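PDB 4AJ9: catalase-3 from Neurospora crassa, which breaks hydrogen peroxide down to oxygen and water with a heme cofactor, and probably protects cells from the toxic effects of peroxide. Local coordinates for residues C[142-147]-C[184-189]; C[290-295]-C[436-441]; C[296-301]-C[442-447]. One frame throughout, in Å; residues are numbered along the deposited sequence.

Contact 1: residues C[142-147]-C[184-189]. With HEM (protoporphyrin IX containing Fe), chain Y.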
loop_
_atom_site.group_PDB
_atom_site.type_symbol
_atom_site.label_atom_id
_atom_site.label_comp_id
_atom_site.label_asym_id
_atom_site.label_seq_id
_atom_site.Cartn_x
_atom_site.Cartn_y
_atom_site.Cartn_z
ATOM N N VAL C 142 18.123 4.050 -30.331
ATOM C CA VAL C 142 19.195 3.588 -29.465
ATOM C C VAL C 142 18.996 4.134 -28.056
ATOM O O VAL C 142 18.416 5.196 -27.867
ATOM C CB VAL C 142 20.584 4.028 -29.988
ATOM C CG1 VAL C 142 20.897 3.342 -31.320
ATOM C CG2 VAL C 142 20.642 5.558 -30.116
ATOM N N PHE C 143 19.487 3.411 -27.063
ATOM C CA PHE C 143 19.362 3.881 -25.697
ATOM C C PHE C 143 20.708 4.287 -25.089
ATOM O O PHE C 143 21.752 3.948 -25.629
ATOM C CB PHE C 143 18.650 2.856 -24.829
ATOM C CG PHE C 143 17.997 3.464 -23.621
ATOM C CD1 PHE C 143 16.852 4.232 -23.757
ATOM C CD2 PHE C 143 18.551 3.311 -22.370
ATOM C CE1 PHE C 143 16.253 4.809 -22.653
ATOM C CE2 PHE C 143 17.966 3.892 -21.262
ATOM C CZ PHE C 143 16.817 4.647 -21.401
ATOM N N PHE C 144 20.670 5.001 -23.962
ATOM C CA PHE C 144 21.869 5.614 -23.371
ATOM C C PHE C 144 22.904 4.640 -22.831
ATOM O O PHE C 144 24.102 4.943 -22.810
ATOM C CB PHE C 144 21.501 6.526 -22.193
ATOM C CG PHE C 144 20.697 7.738 -22.571
ATOM C CD1 PHE C 144 21.317 8.877 -23.077
ATOM C CD2 PHE C 144 19.331 7.758 -22.376
ATOM C CE1 PHE C 144 20.571 10.011 -23.394
ATOM C CE2 PHE C 144 18.577 8.887 -22.694
ATOM C CZ PHE C 144 19.197 10.010 -23.198
ATOM N N ILE C 145 22.449 3.495 -22.346
ATOM C CA ILE C 145 23.324 2.630 -21.568
ATOM C C ILE C 145 23.194 1.205 -22.046
ATOM O O ILE C 145 22.220 0.864 -22.703
ATOM C CB ILE C 145 22.997 2.693 -20.069
ATOM C CG1 ILE C 145 21.507 2.402 -19.859
ATOM C CG2 ILE C 145 23.369 4.078 -19.497
ATOM C CD1 ILE C 145 21.100 2.213 -18.436
ATOM N N GLN C 146 24.184 0.385 -21.713
ATOM C CA GLN C 146 24.315 -0.953 -22.292
ATOM C C GLN C 146 23.963 -2.061 -21.304
ATOM O O GLN C 146 23.937 -3.227 -21.657
ATOM C CB GLN C 146 25.744 -1.162 -22.806
ATOM C CG GLN C 146 26.190 -0.114 -23.815
ATOM C CD GLN C 146 27.609 -0.325 -24.298
ATOM O OE1 GLN C 146 28.547 -0.377 -23.499
ATOM N NE2 GLN C 146 27.776 -0.445 -25.613
ATOM N N ASP C 147 23.693 -1.691 -20.063
ATOM C CA ASP C 147 23.364 -2.685 -19.054
ATOM C C ASP C 147 22.286 -2.103 -18.132
ATOM O O ASP C 147 22.437 -1.004 -17.617
ATOM C CB ASP C 147 24.630 -3.069 -18.279
ATOM C CG ASP C 147 24.424 -4.265 -17.351
ATOM O OD1 ASP C 147 23.390 -4.321 -16.637
ATOM O OD2 ASP C 147 25.313 -5.153 -17.334
ATOM N N PRO C 184 30.327 7.256 -21.660
ATOM C CA PRO C 184 30.230 7.706 -23.058
ATOM C C PRO C 184 29.260 6.921 -23.939
ATOM O O PRO C 184 28.936 7.405 -25.016
ATOM C CB PRO C 184 31.670 7.568 -23.576
ATOM C CG PRO C 184 32.522 7.660 -22.351
ATOM C CD PRO C 184 31.719 6.984 -21.261
ATOM N N SER C 185 28.796 5.751 -23.503
ATOM C CA SER C 185 27.828 5.024 -24.310
ATOM C C SER C 185 26.616 5.931 -24.539
ATOM O O SER C 185 25.924 5.812 -25.545
ATOM C CB SER C 185 27.403 3.726 -23.619
ATOM O OG SER C 185 26.767 4.008 -22.386
ATOM N N ALA C 186 26.388 6.852 -23.601
ATOM C CA ALA C 186 25.209 7.724 -23.624
ATOM C C ALA C 186 25.242 8.723 -24.774
ATOM O O ALA C 186 24.228 9.341 -25.096
ATOM C CB ALA C 186 25.070 8.470 -22.279
ATOM N N LEU C 187 26.396 8.874 -25.415
ATOM C CA LEU C 187 26.539 9.950 -26.398
ATOM C C LEU C 187 25.638 9.769 -27.615
ATOM O O LEU C 187 25.227 10.749 -28.256
ATOM C CB LEU C 187 27.998 10.112 -26.826
ATOM C CG LEU C 187 28.902 10.608 -25.698
ATOM C CD1 LEU C 187 30.362 10.416 -26.068
ATOM C CD2 LEU C 187 28.605 12.072 -25.343
ATOM N N HIS C 188 25.311 8.527 -27.940
ATOM C CA HIS C 188 24.541 8.299 -29.159
ATOM C C HIS C 188 23.116 8.781 -28.961
ATOM O O HIS C 188 22.629 9.637 -29.707
ATOM C CB HIS C 188 24.596 6.832 -29.616
ATOM C CG HIS C 188 24.097 6.617 -31.017
ATOM N ND1 HIS C 188 23.998 5.365 -31.592
ATOM C CD2 HIS C 188 23.663 7.495 -31.955
ATOM C CE1 HIS C 188 23.521 5.484 -32.819
ATOM N NE2 HIS C 188 23.305 6.765 -33.063
ATOM N N THR C 189 22.445 8.255 -27.944
ATOM C CA THR C 189 21.090 8.693 -27.664
ATOM C C THR C 189 21.068 10.196 -27.407
ATOM O O THR C 189 20.125 10.881 -27.792
ATOM C CB THR C 189 20.469 7.918 -26.476
ATOM O OG1 THR C 189 20.465 6.521 -26.778
ATOM C CG2 THR C 189 19.023 8.364 -26.227
HETATM C CHA HEM Y . 8.571 3.075 -18.538
HETATM C CHB HEM Y . 10.749 2.659 -22.870
HETATM C CHC HEM Y . 14.804 1.215 -20.646
HETATM C CHD HEM Y . 12.369 0.792 -16.480
HETATM C C1A HEM Y . 8.807 3.137 -19.900
HETATM C C2A HEM Y . 7.879 3.605 -20.923
HETATM C C3A HEM Y . 8.493 3.502 -22.115
HETATM C C4A HEM Y . 9.814 2.948 -21.893
HETATM C CMA HEM Y . 7.919 3.876 -23.503
HETATM C CAA HEM Y . 6.460 4.173 -20.652
HETATM C CBA HEM Y . 5.374 3.130 -20.898
HETATM C CGA HEM Y . 4.033 3.791 -20.717
HETATM O O1A HEM Y . 3.346 3.501 -19.707
HETATM O O2A HEM Y . 3.649 4.622 -21.583
HETATM C C1B HEM Y . 12.024 2.174 -22.651
HETATM C C2B HEM Y . 12.971 1.771 -23.676
HETATM C C3B HEM Y . 14.105 1.392 -23.066
HETATM C C4B HEM Y . 13.895 1.517 -21.637
HETATM C CMB HEM Y . 12.650 1.832 -25.188
HETATM C CAB HEM Y . 15.411 0.842 -23.688
HETATM C CBB HEM Y . 15.393 0.222 -24.874
HETATM C C1C HEM Y . 14.465 0.899 -19.353
HETATM C C2C HEM Y . 15.288 0.159 -18.407
HETATM C C3C HEM Y . 14.606 0.074 -17.262
HETATM C C4C HEM Y . 13.326 0.706 -17.453
HETATM C CMC HEM Y . 16.709 -0.368 -18.681
HETATM C CAC HEM Y . 15.000 -0.640 -15.963
HETATM C CBC HEM Y . 15.746 -1.745 -16.027
HETATM C C1D HEM Y . 11.142 1.370 -16.628
HETATM C C2D HEM Y . 10.159 1.452 -15.580
HETATM C C3D HEM Y . 8.977 2.166 -16.220
HETATM C C4D HEM Y . 9.359 2.433 -17.589
HETATM C CMD HEM Y . 10.305 0.926 -14.137
HETATM C CAD HEM Y . 7.638 2.509 -15.548
HETATM C CBD HEM Y . 6.658 1.403 -15.924
HETATM C CGD HEM Y . 5.357 1.615 -15.197
HETATM O O1D HEM Y . 4.325 1.078 -15.666
HETATM O O2D HEM Y . 5.352 2.345 -14.173
HETATM N NA HEM Y . 9.968 2.742 -20.533
HETATM N NB HEM Y . 12.622 1.999 -21.429
HETATM N NC HEM Y . 13.274 1.211 -18.733
HETATM N ND HEM Y . 10.644 1.946 -17.790
HETATM FE FE HEM Y . 11.583 1.891 -19.671
HETATM O O HOH W 1 23.536 5.985 -26.600
HETATM O O HOH W 2 26.477 2.082 -20.624
#
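S185 OG is gripped twice: it donates to F144 O at 2.9 Å, in the carbonyl plane, and accepts from a water 2.6 Å away whose oxygen takes the N-H of Q146. The hydroxyl thus bridges the loop 142-147 at two points, once directly and once through solvent. A second water joins the backbones, donating to F143 O and S185 O and accepting from T189 N at 2.9 Å. Alongside these polar links, apolar groups meet over ring faces. Chi1 of -59° sets T189 CG2 opposite the backbone N and over the centre of the F144 ring, 3.5 Å from the centroid, while A186 CB packs near CD1 of the same ring. V142 CG2 does likewise over the imidazole of H188, 3.7 Å from its centroid; H188 ND1 is meanwhile bonded to T294 O, which helps fix the turn of that ring. On the other side of the loop the F143 ring lies against the heme vinyl group, CG to CAB 3.7 Å, with F144 CD2 above its opposite face. F143 also lies close to H65 and N138, the predicted active-site residues, a setting characteristic of the distal wall of a catalase heme pocket.

Contact 2: residues C[290-295]-C[436-441]; sequences LLDPTK and ATFDDH
D292 CG lies opposite the backbone N (chi1 -177°), which runs the carboxylate along the F438 ring toward its CG and CD2, and K295, bent at chi2 and chi4, curls its ammonium back onto the same aspartate. The 290-295 side is shaped by an Asx turn set within a type I beta turn from D292 to K295: D292 OD1 accepts both the backbone N-H of T294, at 2.8 Å, and T294 OG1, at 2.6 Å, from one face of the carboxylate plane. The contact joins the loop between strands 270-278 and 305-314 to the segment leading into helix 443-450. The D292 carboxylate stacks on F438, the two planes 11° apart, with D292 CB centred above the ring, 3.8 Å from its centroid. L291 CB meets F438 CZ at the far end of the ring. K295 NZ is held by three acceptors: it forms a salt bridge to D292 OD2 from above the carboxylate plane, bonds to T294 OG1, and crosses to the other segment. Q146 NE2 adds a hydrogen bond to F438 O and weak ones to D292 OD1 and T294 OG1. Across the contact, K295 NZ reaches D440 O at 2.8 Å, tilted 17° from the carbonyl plane.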
loop_
_atom_site.group_PDB
_atom_site.type_symbol
_atom_site.label_atom_id
_atom_site.label_comp_id
_atom_site.label_asym_id
_atom_site.label_seq_id
_atom_site.Cartn_x
_atom_site.Cartn_y
_atom_site.Cartn_z
ATOM N N LEU C 290 24.774 -6.895 -32.275
ATOM C CA LEU C 290 23.332 -6.632 -32.281
ATOM C C LEU C 290 22.665 -6.808 -30.910
ATOM O O LEU C 290 21.475 -6.532 -30.748
ATOM C CB LEU C 290 22.622 -7.442 -33.375
ATOM C CG LEU C 290 22.531 -6.686 -34.703
ATOM C CD1 LEU C 290 22.300 -7.627 -35.898
ATOM C CD2 LEU C 290 21.435 -5.634 -34.611
ATOM N N LEU C 291 23.440 -7.235 -29.921
ATOM C CA LEU C 291 22.948 -7.303 -28.549
ATOM C C LEU C 291 23.148 -5.954 -27.844
ATOM O O LEU C 291 22.721 -5.774 -26.709
ATOM C CB LEU C 291 23.660 -8.410 -27.768
ATOM C CG LEU C 291 23.511 -9.862 -28.239
ATOM C CD1 LEU C 291 24.321 -10.784 -27.322
ATOM C CD2 LEU C 291 22.051 -10.300 -28.285
ATOM N N ASP C 292 23.785 -5.015 -28.541
ATOM C CA ASP C 292 24.148 -3.710 -28.000
ATOM C C ASP C 292 23.076 -2.670 -28.347
ATOM O O ASP C 292 22.962 -2.248 -29.498
ATOM C CB ASP C 292 25.505 -3.273 -28.579
ATOM C CG ASP C 292 26.004 -1.951 -28.013
ATOM O OD1 ASP C 292 25.216 -1.204 -27.381
ATOM O OD2 ASP C 292 27.201 -1.644 -28.223
ATOM N N PRO C 293 22.316 -2.225 -27.333
ATOM C CA PRO C 293 21.192 -1.304 -27.532
ATOM C C PRO C 293 21.624 0.137 -27.806
ATOM O O PRO C 293 20.761 1.008 -28.005
ATOM C CB PRO C 293 20.451 -1.381 -26.189
ATOM C CG PRO C 293 21.545 -1.627 -25.196
ATOM C CD PRO C 293 22.546 -2.520 -25.907
ATOM N N THR C 294 22.929 0.397 -27.798
ATOM C CA THR C 294 23.415 1.733 -28.124
ATOM C C THR C 294 23.698 1.851 -29.615
ATOM O O THR C 294 24.216 2.865 -30.063
ATOM C CB THR C 294 24.706 2.108 -27.328
ATOM O OG1 THR C 294 25.795 1.271 -27.741
ATOM C CG2 THR C 294 24.481 1.937 -25.806
ATOM N N LYS C 295 23.364 0.807 -30.372
ATOM C CA LYS C 295 23.631 0.779 -31.806
ATOM C C LYS C 295 22.336 0.510 -32.562
ATOM O O LYS C 295 21.479 -0.227 -32.076
ATOM C CB LYS C 295 24.633 -0.325 -32.149
ATOM C CG LYS C 295 25.914 -0.347 -31.317
ATOM C CD LYS C 295 26.937 0.650 -31.825
ATOM C CE LYS C 295 28.271 0.497 -31.088
ATOM N NZ LYS C 295 28.116 0.597 -29.610
ATOM N N ALA C 436 33.501 -7.156 -24.914
ATOM C CA ALA C 436 34.357 -6.156 -25.536
ATOM C C ALA C 436 33.753 -5.667 -26.857
ATOM O O ALA C 436 34.110 -4.596 -27.344
ATOM C CB ALA C 436 35.766 -6.701 -25.751
ATOM N N THR C 437 32.826 -6.444 -27.420
ATOM C CA THR C 437 32.154 -6.063 -28.666
ATOM C C THR C 437 31.296 -4.809 -28.488
ATOM O O THR C 437 30.831 -4.224 -29.469
ATOM C CB THR C 437 31.256 -7.204 -29.229
ATOM O OG1 THR C 437 30.261 -7.576 -28.260
ATOM C CG2 THR C 437 32.089 -8.426 -29.588
ATOM N N PHE C 438 31.089 -4.409 -27.233
ATOM C CA PHE C 438 30.242 -3.270 -26.888
ATOM C C PHE C 438 31.068 -1.980 -26.793
ATOM O O PHE C 438 30.514 -0.906 -26.567
ATOM C CB PHE C 438 29.541 -3.525 -25.532
ATOM C CG PHE C 438 28.284 -4.379 -25.617
ATOM C CD1 PHE C 438 28.216 -5.487 -26.456
ATOM C CD2 PHE C 438 27.173 -4.073 -24.835
ATOM C CE1 PHE C 438 27.061 -6.266 -26.521
ATOM C CE2 PHE C 438 26.017 -4.845 -24.894
ATOM C CZ PHE C 438 25.954 -5.943 -25.736
ATOM N N ASP C 439 32.385 -2.089 -26.987
ATOM C CA ASP C 439 33.334 -1.022 -26.637
ATOM C C ASP C 439 33.257 0.316 -27.398
ATOM O O ASP C 439 33.730 1.334 -26.891
ATOM C CB ASP C 439 34.777 -1.545 -26.713
ATOM C CG ASP C 439 35.164 -2.382 -25.505
ATOM O OD1 ASP C 439 34.339 -2.493 -24.575
ATOM O OD2 ASP C 439 36.300 -2.911 -25.480
ATOM N N ASP C 440 32.694 0.320 -28.603
ATOM C CA ASP C 440 32.740 1.515 -29.454
ATOM C C ASP C 440 31.574 2.466 -29.186
ATOM O O ASP C 440 30.431 2.150 -29.495
ATOM C CB ASP C 440 32.776 1.116 -30.936
ATOM C CG ASP C 440 32.893 2.314 -31.875
ATOM O OD1 ASP C 440 32.321 3.386 -31.581
ATOM O OD2 ASP C 440 33.555 2.176 -32.925
ATOM N N HIS C 441 31.874 3.644 -28.644
ATOM C CA HIS C 441 30.821 4.563 -28.221
ATOM C C HIS C 441 30.662 5.800 -29.095
ATOM O O HIS C 441 29.797 6.637 -28.823
ATOM C CB HIS C 441 31.066 5.003 -26.775
ATOM C CG HIS C 441 31.277 3.867 -25.828
ATOM N ND1 HIS C 441 30.371 2.836 -25.691
ATOM C CD2 HIS C 441 32.286 3.602 -24.964
ATOM C CE1 HIS C 441 30.810 1.985 -24.780
ATOM N NE2 HIS C 441 31.971 2.426 -24.324
HETATM O O HOH W 3 28.409 -3.240 -30.225
HETATM O O HOH W 4 28.053 2.672 -26.974
#

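Contact 3: residues C[296-301]-C[442-447]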
loop_
_atom_site.group_PDB
_atom_site.type_symbol
_atom_site.label_atom_id
_atom_site.label_comp_id
_atom_site.label_asym_id
_atom_site.label_seq_id
_atom_site.Cartn_x
_atom_site.Cartn_y
_atom_site.Cartn_z
ATOM N N PHE C 296 22.186 1.121 -33.736
ATOM C CA PHE C 296 21.128 0.732 -34.668
ATOM C C PHE C 296 21.715 0.077 -35.922
ATOM O O PHE C 296 22.901 0.204 -36.191
ATOM C CB PHE C 296 20.183 1.898 -35.026
ATOM C CG PHE C 296 20.826 3.007 -35.826
ATOM C CD1 PHE C 296 20.907 2.929 -37.210
ATOM C CD2 PHE C 296 21.328 4.135 -35.193
ATOM C CE1 PHE C 296 21.493 3.946 -37.944
ATOM C CE2 PHE C 296 21.917 5.154 -35.912
ATOM C CZ PHE C 296 22.004 5.065 -37.294
ATOM N N LEU C 297 20.883 -0.643 -36.666
ATOM C CA LEU C 297 21.332 -1.314 -37.880
ATOM C C LEU C 297 21.023 -0.459 -39.103
ATOM O O LEU C 297 19.856 -0.276 -39.451
ATOM C CB LEU C 297 20.650 -2.679 -38.005
ATOM C CG LEU C 297 21.047 -3.561 -39.193
ATOM C CD1 LEU C 297 22.511 -3.915 -39.128
ATOM C CD2 LEU C 297 20.200 -4.822 -39.208
ATOM N N PRO C 298 22.066 0.077 -39.762
ATOM C CA PRO C 298 21.832 0.889 -40.960
ATOM C C PRO C 298 20.907 0.175 -41.941
ATOM O O PRO C 298 21.059 -1.024 -42.164
ATOM C CB PRO C 298 23.234 1.040 -41.543
ATOM C CG PRO C 298 24.110 1.049 -40.334
ATOM C CD PRO C 298 23.489 0.066 -39.374
ATOM N N GLU C 299 19.946 0.898 -42.506
ATOM C CA GLU C 299 18.978 0.294 -43.410
ATOM C C GLU C 299 19.614 -0.179 -44.710
ATOM O O GLU C 299 19.024 -0.970 -45.439
ATOM C CB GLU C 299 17.836 1.267 -43.700
ATOM C CG GLU C 299 16.880 1.389 -42.518
ATOM C CD GLU C 299 15.801 2.403 -42.741
ATOM O OE1 GLU C 299 15.263 2.459 -43.868
ATOM O OE2 GLU C 299 15.498 3.143 -41.779
ATOM N N GLU C 300 20.817 0.306 -44.989
ATOM C CA GLU C 300 21.552 -0.126 -46.173
ATOM C C GLU C 300 21.917 -1.596 -46.054
ATOM O O GLU C 300 22.052 -2.288 -47.059
ATOM C CB GLU C 300 22.826 0.709 -46.368
ATOM C CG GLU C 300 22.589 2.135 -46.842
ATOM C CD GLU C 300 22.203 3.085 -45.718
ATOM O OE1 GLU C 300 22.465 2.768 -44.543
ATOM O OE2 GLU C 300 21.636 4.157 -46.017
ATOM N N PHE C 301 22.092 -2.063 -44.818
ATOM C CA PHE C 301 22.483 -3.450 -44.559
ATOM C C PHE C 301 21.282 -4.381 -44.464
ATOM O O PHE C 301 21.363 -5.555 -44.820
ATOM C CB PHE C 301 23.280 -3.556 -43.254
ATOM C CG PHE C 301 24.517 -2.701 -43.213
ATOM C CD1 PHE C 301 25.180 -2.353 -44.377
ATOM C CD2 PHE C 301 25.021 -2.254 -42.002
ATOM C CE1 PHE C 301 26.316 -1.566 -44.330
ATOM C CE2 PHE C 301 26.165 -1.473 -41.949
ATOM C CZ PHE C 301 26.811 -1.129 -43.112
ATOM N N TYR C 442 31.468 5.909 -30.152
ATOM C CA TYR C 442 31.583 7.160 -30.889
ATOM C C TYR C 442 31.261 7.047 -32.371
ATOM O O TYR C 442 30.806 8.008 -32.995
ATOM C CB TYR C 442 32.993 7.716 -30.705
ATOM C CG TYR C 442 33.407 7.813 -29.253
ATOM C CD1 TYR C 442 33.026 8.899 -28.475
ATOM C CD2 TYR C 442 34.180 6.821 -28.659
ATOM C CE1 TYR C 442 33.408 8.997 -27.143
ATOM C CE2 TYR C 442 34.559 6.905 -27.321
ATOM C CZ TYR C 442 34.173 7.996 -26.574
ATOM O OH TYR C 442 34.559 8.088 -25.258
ATOM N N THR C 443 31.491 5.867 -32.936
ATOM C CA THR C 443 31.305 5.676 -34.369
ATOM C C THR C 443 29.877 5.984 -34.810
ATOM O O THR C 443 29.668 6.708 -35.787
ATOM C CB THR C 443 31.738 4.260 -34.814
ATOM O OG1 THR C 443 33.148 4.107 -34.604
ATOM C CG2 THR C 443 31.415 4.039 -36.277
ATOM N N GLN C 444 28.882 5.470 -34.089
ATOM C CA GLN C 444 27.517 5.715 -34.531
ATOM C C GLN C 444 26.981 7.117 -34.250
ATOM O O GLN C 444 26.229 7.655 -35.054
ATOM C CB GLN C 444 26.561 4.607 -34.086
ATOM C CG GLN C 444 26.804 3.341 -34.865
ATOM C CD GLN C 444 25.598 2.445 -34.914
ATOM O OE1 GLN C 444 24.583 2.700 -34.248
ATOM N NE2 GLN C 444 25.699 1.379 -35.687
ATOM N N PRO C 445 27.362 7.716 -33.114
ATOM C CA PRO C 445 27.000 9.130 -32.990
ATOM C C PRO C 445 27.524 9.918 -34.184
ATOM O O PRO C 445 26.802 10.751 -34.734
ATOM C CB PRO C 445 27.702 9.556 -31.705
ATOM C CG PRO C 445 27.706 8.311 -30.870
ATOM C CD PRO C 445 27.923 7.176 -31.860
ATOM N N ARG C 446 28.763 9.650 -34.588
ATOM C CA ARG C 446 29.297 10.275 -35.798
ATOM C C ARG C 446 28.463 9.936 -37.039
ATOM O O ARG C 446 28.099 10.822 -37.807
ATOM C CB ARG C 446 30.764 9.901 -36.008
ATOM C CG ARG C 446 31.376 10.528 -37.255
ATOM C CD ARG C 446 31.273 12.044 -37.230
ATOM N NE ARG C 446 31.910 12.622 -38.411
ATOM C CZ ARG C 446 33.184 12.996 -38.464
ATOM N NH1 ARG C 446 33.959 12.883 -37.390
ATOM N NH2 ARG C 446 33.678 13.505 -39.591
ATOM N N LEU C 447 28.144 8.657 -37.219
ATOM C CA LEU C 447 27.286 8.233 -38.321
ATOM C C LEU C 447 25.983 9.032 -38.369
ATOM O O LEU C 447 25.528 9.447 -39.439
ATOM C CB LEU C 447 26.980 6.731 -38.207
ATOM C CG LEU C 447 26.034 6.111 -39.238
ATOM C CD1 LEU C 447 26.633 6.155 -40.643
ATOM C CD2 LEU C 447 25.675 4.670 -38.861
#
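Q444 meets the backbone of F296 with both ends of its amide, a two-point pairing in which a glutamine from the first turn of helix 443-450 binds both backbone polar groups of one residue and joins the helix to the loop before strand 305-314. Its OE1 accepts the N-H of F296 at 2.9 Å, in the carbonyl plane on a lone pair, and its NE2 donates an N-H to F296 O at 3.1 Å. Both bonds are fairly straight, with angles at the hydrogen of 155° and 153°, and F296 O lies near the amide plane. The pairing satisfies a donor and an acceptor of the same buried residue and fixes which end of the amide is oxygen. Beyond CG the glutamine chain is extended, carrying the amide from the helix across to the loop.

Each segment also settles its own backbone. In the helix, R446 N bonds to Y442 O, from the N-cap residue, and L447 N to T443 O; in the loop, F301 N closes a turn onto P298 O at 3.0 Å. Just before the helix, D440 OD1 accepts from Y442 N and OD2 is hydrogen-bonded to T443 OG1. L297 O takes a bond from Q276 NE2, and T443 O one from H512 NE2.

Hydrophobic packing completes the joint one helical turn after Q444. L447 is directed at the loop, where its CD2 touches two residues, lying 4.0 Å from F296 CZ and 4.2 Å from P298 CG.

In the fold
From the N terminus, contact 1 comes first: it closes a loop of 36 residues, including helices 151-158 and 174-182, by setting the chain beside the heme against the start of helix 187-193. Contacts 2 and 3 follow in series with it, each closing a loop of 140 residues, and cross each other, since 290-301 runs on without a break and so does 436-447. Together they bring the loop between strands 270-278 and 305-314, in the catalase part, to the segment leading into helix 443-450, in the immune-responsive part. F143 N to P293 O joins contact 1 to contact 2, and H188 packs on F296 and Q444, so the three form one buried patch.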